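PDB 3GPI: NAD-dependent epimerase/dehydratase from Methylobacillus flagellatus KT, which is of unproven function but probably binds NAD through a Rossmann-type domain, as other members of the epimerase/dehydratase family do. Local coordinates for residues D13-L22 and R187-I198. Sequence-based numbering, arbitrary orientation.
Sequences DLGLELARRL and RDDGAAFIAYLI
The methyl of Ala191 drops as a knob into the hole framed by Leu14, Glu17, Leu18 and Arg21, with CB 3.6 Å from Glu17 CG. Small residues on helix 187-198 let the axes close to 8.5 Å at -48°. Gly190 leaves room beside Leu14, whose CD1 lies against Ala191 N at 3.6 Å. One turn on, Leu18 forks over the ridge: CD1 reaches the O of Ala191 and the methyl of Ala195, CD2 meets Ile194 CG2 at 3.8 Å. Leu22 ends the row, straddling Ala195 and Ile198.

Beside the knob, Glu17 bends at chi2 (64°) and sets OE1 over a face of the Arg187 guanidinium, planes 7° apart: a long salt bridge, 3.8 Å to NH2, of charge alone. Its OE2 takes Arg20 NH2 and Arg21 NE from one face; Asp188 OD1, a like charge 3.6 Å from OE2, is probably eased by Arg187 NE and NH2, gripping it side-on. With alanine in place of Glu17, Arg20 and Arg21 would probably lose their shared carboxylate, and the hole one wall. Leu18 and Leu22 rest on strand 6-9, Leu14 on Val107 and Phe154: two helices side by side on one sheet face, as in a Rossmann fold.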
loop_
_atom_site.group_PDB
_atom_site.type_symbol
_atom_site.label_atom_id
_atom_site.label_comp_id
_atom_site.label_asym_id
_atom_site.label_seq_id
_atom_site.Cartn_x
_atom_site.Cartn_y
_atom_site.Cartn_z
ATOM N N ASP A 13 0.562 -6.006 7.553
ATOM C CA ASP A 13 -0.735 -6.565 7.186
ATOM C C ASP A 13 -0.889 -6.741 5.669
ATOM O O ASP A 13 -1.496 -7.704 5.194
ATOM C CB ASP A 13 -1.900 -5.783 7.789
ATOM C CG ASP A 13 -1.974 -4.301 7.329
ATOM O OD1 ASP A 13 -1.034 -3.753 6.698
ATOM O OD2 ASP A 13 -3.034 -3.700 7.631
ATOM N N LEU A 14 -0.346 -5.805 4.903
ATOM C CA LEU A 14 -0.457 -5.894 3.459
ATOM C C LEU A 14 0.327 -7.101 2.959
ATOM O O LEU A 14 -0.199 -7.899 2.172
ATOM C CB LEU A 14 0.080 -4.606 2.826
ATOM C CG LEU A 14 0.217 -4.657 1.322
ATOM C CD1 LEU A 14 -1.094 -4.800 0.619
ATOM C CD2 LEU A 14 0.957 -3.442 0.794
ATOM N N GLY A 15 1.559 -7.257 3.445
ATOM C CA GLY A 15 2.390 -8.396 3.007
ATOM C C GLY A 15 1.777 -9.726 3.397
ATOM O O GLY A 15 1.870 -10.689 2.643
ATOM N N LEU A 16 1.137 -9.788 4.562
ATOM C CA LEU A 16 0.502 -11.021 4.994
ATOM C C LEU A 16 -0.705 -11.377 4.169
ATOM O O LEU A 16 -0.898 -12.539 3.803
ATOM C CB LEU A 16 0.154 -11.001 6.481
ATOM C CG LEU A 16 1.388 -11.054 7.370
ATOM C CD1 LEU A 16 1.099 -10.616 8.812
ATOM C CD2 LEU A 16 1.875 -12.513 7.333
ATOM N N GLU A 17 -1.505 -10.378 3.815
ATOM C CA GLU A 17 -2.656 -10.638 2.992
ATOM C C GLU A 17 -2.249 -11.029 1.580
ATOM O O GLU A 17 -2.850 -11.923 0.990
ATOM C CB GLU A 17 -3.613 -9.424 2.986
ATOM C CG GLU A 17 -4.827 -9.535 2.060
ATOM C CD GLU A 17 -5.811 -10.638 2.408
ATOM O OE1 GLU A 17 -5.721 -11.213 3.526
ATOM O OE2 GLU A 17 -6.663 -10.931 1.549
ATOM N N LEU A 18 -1.193 -10.393 1.076
ATOM C CA LEU A 18 -0.647 -10.758 -0.224
ATOM C C LEU A 18 -0.159 -12.197 -0.188
ATOM O O LEU A 18 -0.426 -12.985 -1.095
ATOM C CB LEU A 18 0.478 -9.802 -0.565
ATOM C CG LEU A 18 1.177 -10.149 -1.892
ATOM C CD1 LEU A 18 0.215 -10.196 -3.067
ATOM C CD2 LEU A 18 2.285 -9.114 -2.142
ATOM N N ALA A 19 0.583 -12.542 0.865
ATOM C CA ALA A 19 1.094 -13.915 0.954
ATOM C C ALA A 19 -0.048 -14.916 0.933
ATOM O O ALA A 19 0.046 -15.953 0.270
ATOM C CB ALA A 19 1.953 -14.099 2.210
ATOM N N ARG A 20 -1.118 -14.616 1.653
ATOM C CA ARG A 20 -2.245 -15.539 1.734
ATOM C C ARG A 20 -2.837 -15.793 0.362
ATOM O O ARG A 20 -3.100 -16.932 -0.034
ATOM C CB ARG A 20 -3.293 -14.974 2.707
ATOM C CG ARG A 20 -4.483 -15.890 2.982
ATOM C CD ARG A 20 -5.627 -15.181 3.771
ATOM N NE ARG A 20 -6.297 -14.153 2.955
ATOM C CZ ARG A 20 -7.256 -14.398 2.064
ATOM N NH1 ARG A 20 -7.668 -15.650 1.859
ATOM N NH2 ARG A 20 -7.812 -13.413 1.374
ATOM N N ARG A 21 -3.011 -14.717 -0.410
ATOM C CA ARG A 21 -3.588 -14.823 -1.746
ATOM C C ARG A 21 -2.670 -15.576 -2.698
ATOM O O ARG A 21 -3.124 -16.484 -3.414
ATOM C CB ARG A 21 -3.935 -13.423 -2.272
ATOM C CG ARG A 21 -5.112 -12.801 -1.516
ATOM C CD ARG A 21 -5.358 -11.308 -1.854
ATOM N NE ARG A 21 -6.532 -10.849 -1.104
ATOM C CZ ARG A 21 -7.791 -10.945 -1.514
ATOM N NH1 ARG A 21 -8.097 -11.346 -2.755
ATOM N NH2 ARG A 21 -8.739 -10.543 -0.691
ATOM N N LEU A 22 -1.379 -15.257 -2.685
ATOM C CA LEU A 22 -0.432 -15.887 -3.598
ATOM C C LEU A 22 -0.275 -17.360 -3.267
ATOM O O LEU A 22 -0.144 -18.167 -4.184
ATOM C CB LEU A 22 0.926 -15.191 -3.522
ATOM C CG LEU A 22 0.945 -13.795 -4.102
ATOM C CD1 LEU A 22 2.278 -13.193 -3.785
ATOM C CD2 LEU A 22 0.659 -13.800 -5.629
ATOM N N ARG A 187 -6.813 -2.618 2.260
ATOM C CA ARG A 187 -5.740 -3.618 2.327
ATOM C C ARG A 187 -5.946 -4.770 1.348
ATOM O O ARG A 187 -5.004 -5.203 0.675
ATOM C CB ARG A 187 -5.639 -4.176 3.744
ATOM C CG ARG A 187 -4.568 -5.259 3.946
ATOM C CD ARG A 187 -4.942 -6.132 5.168
ATOM N NE ARG A 187 -6.078 -7.009 4.908
ATOM C CZ ARG A 187 -6.622 -7.827 5.795
ATOM N NH1 ARG A 187 -6.148 -7.875 7.031
ATOM N NH2 ARG A 187 -7.674 -8.552 5.456
ATOM N N ASP A 188 -7.161 -5.301 1.256
ATOM C CA ASP A 188 -7.362 -6.476 0.418
ATOM C C ASP A 188 -7.291 -6.143 -1.062
ATOM O O ASP A 188 -6.891 -6.979 -1.864
ATOM C CB ASP A 188 -8.701 -7.121 0.689
ATOM C CG ASP A 188 -8.801 -7.757 2.067
ATOM O OD1 ASP A 188 -7.832 -7.821 2.835
ATOM O OD2 ASP A 188 -9.906 -8.279 2.354
ATOM N N ASP A 189 -7.707 -4.937 -1.457
ATOM C CA ASP A 189 -7.481 -4.533 -2.843
ATOM C C ASP A 189 -6.022 -4.279 -3.154
ATOM O O ASP A 189 -5.556 -4.575 -4.255
ATOM C CB ASP A 189 -8.305 -3.268 -3.177
ATOM C CG ASP A 189 -9.719 -3.602 -3.585
ATOM O OD1 ASP A 189 -9.859 -4.500 -4.448
ATOM O OD2 ASP A 189 -10.673 -2.943 -3.103
ATOM N N GLY A 190 -5.269 -3.677 -2.229
ATOM C CA GLY A 190 -3.844 -3.484 -2.472
ATOM C C GLY A 190 -3.173 -4.847 -2.685
ATOM O O GLY A 190 -2.382 -5.013 -3.615
ATOM N N ALA A 191 -3.489 -5.827 -1.820
ATOM C CA ALA A 191 -2.887 -7.130 -1.953
ATOM C C ALA A 191 -3.348 -7.827 -3.223
ATOM O O ALA A 191 -2.515 -8.421 -3.924
ATOM C CB ALA A 191 -3.266 -7.988 -0.737
ATOM N N ALA A 192 -4.650 -7.792 -3.478
ATOM C CA ALA A 192 -5.185 -8.496 -4.646
ATOM C C ALA A 192 -4.708 -7.848 -5.936
ATOM O O ALA A 192 -4.509 -8.531 -6.933
ATOM C CB ALA A 192 -6.700 -8.542 -4.608
ATOM N N PHE A 193 -4.493 -6.535 -5.952
ATOM C CA PHE A 193 -3.978 -5.909 -7.178
ATOM C C PHE A 193 -2.545 -6.367 -7.426
ATOM O O PHE A 193 -2.159 -6.682 -8.573
ATOM C CB PHE A 193 -4.043 -4.379 -7.061
ATOM C CG PHE A 193 -3.494 -3.661 -8.279
ATOM C CD1 PHE A 193 -4.026 -3.886 -9.520
ATOM C CD2 PHE A 193 -2.477 -2.730 -8.143
ATOM C CE1 PHE A 193 -3.547 -3.225 -10.639
ATOM C CE2 PHE A 193 -1.963 -2.058 -9.258
ATOM C CZ PHE A 193 -2.504 -2.310 -10.497
ATOM N N ILE A 194 -1.726 -6.432 -6.390
ATOM C CA ILE A 194 -0.366 -6.961 -6.591
ATOM C C ILE A 194 -0.393 -8.417 -7.054
ATOM O O ILE A 194 0.318 -8.789 -7.998
ATOM C CB ILE A 194 0.484 -6.860 -5.333
ATOM C CG1 ILE A 194 0.616 -5.391 -4.923
ATOM C CG2 ILE A 194 1.843 -7.520 -5.553
ATOM C CD1 ILE A 194 1.224 -5.200 -3.558
ATOM N N ALA A 195 -1.272 -9.238 -6.471
ATOM C CA ALA A 195 -1.401 -10.626 -6.945
ATOM C C ALA A 195 -1.861 -10.669 -8.368
ATOM O O ALA A 195 -1.379 -11.522 -9.146
ATOM C CB ALA A 195 -2.355 -11.432 -6.061
ATOM N N TYR A 196 -2.762 -9.767 -8.744
ATOM C CA TYR A 196 -3.230 -9.714 -10.127
ATOM C C TYR A 196 -2.073 -9.357 -11.065
ATOM O O TYR A 196 -1.899 -10.002 -12.140
ATOM C CB TYR A 196 -4.373 -8.710 -10.255
ATOM C CG TYR A 196 -4.859 -8.437 -11.647
ATOM C CD1 TYR A 196 -5.708 -9.345 -12.279
ATOM C CD2 TYR A 196 -4.531 -7.245 -12.304
ATOM C CE1 TYR A 196 -6.194 -9.087 -13.523
ATOM C CE2 TYR A 196 -5.012 -6.988 -13.600
ATOM C CZ TYR A 196 -5.849 -7.922 -14.175
ATOM O OH TYR A 196 -6.341 -7.675 -15.453
ATOM N N LEU A 197 -1.243 -8.407 -10.669
ATOM C CA LEU A 197 -0.127 -8.021 -11.549
ATOM C C LEU A 197 0.857 -9.173 -11.652
ATOM O O LEU A 197 1.483 -9.363 -12.681
ATOM C CB LEU A 197 0.584 -6.768 -11.034
ATOM C CG LEU A 197 -0.253 -5.499 -11.078
ATOM C CD1 LEU A 197 0.584 -4.371 -10.516
ATOM C CD2 LEU A 197 -0.737 -5.185 -12.509
ATOM N N ILE A 198 1.003 -9.956 -10.591
ATOM C CA ILE A 198 1.890 -11.108 -10.622
ATOM C C ILE A 198 1.350 -12.155 -11.567
ATOM O O ILE A 198 2.143 -12.758 -12.313
ATOM C CB ILE A 198 2.117 -11.635 -9.162
ATOM C CG1 ILE A 198 3.094 -10.697 -8.433
ATOM C CG2 ILE A 198 2.671 -13.102 -9.152
ATOM C CD1 ILE A 198 3.154 -10.935 -6.939
HETATM O O HOH W 1 -4.788 -5.700 8.753
#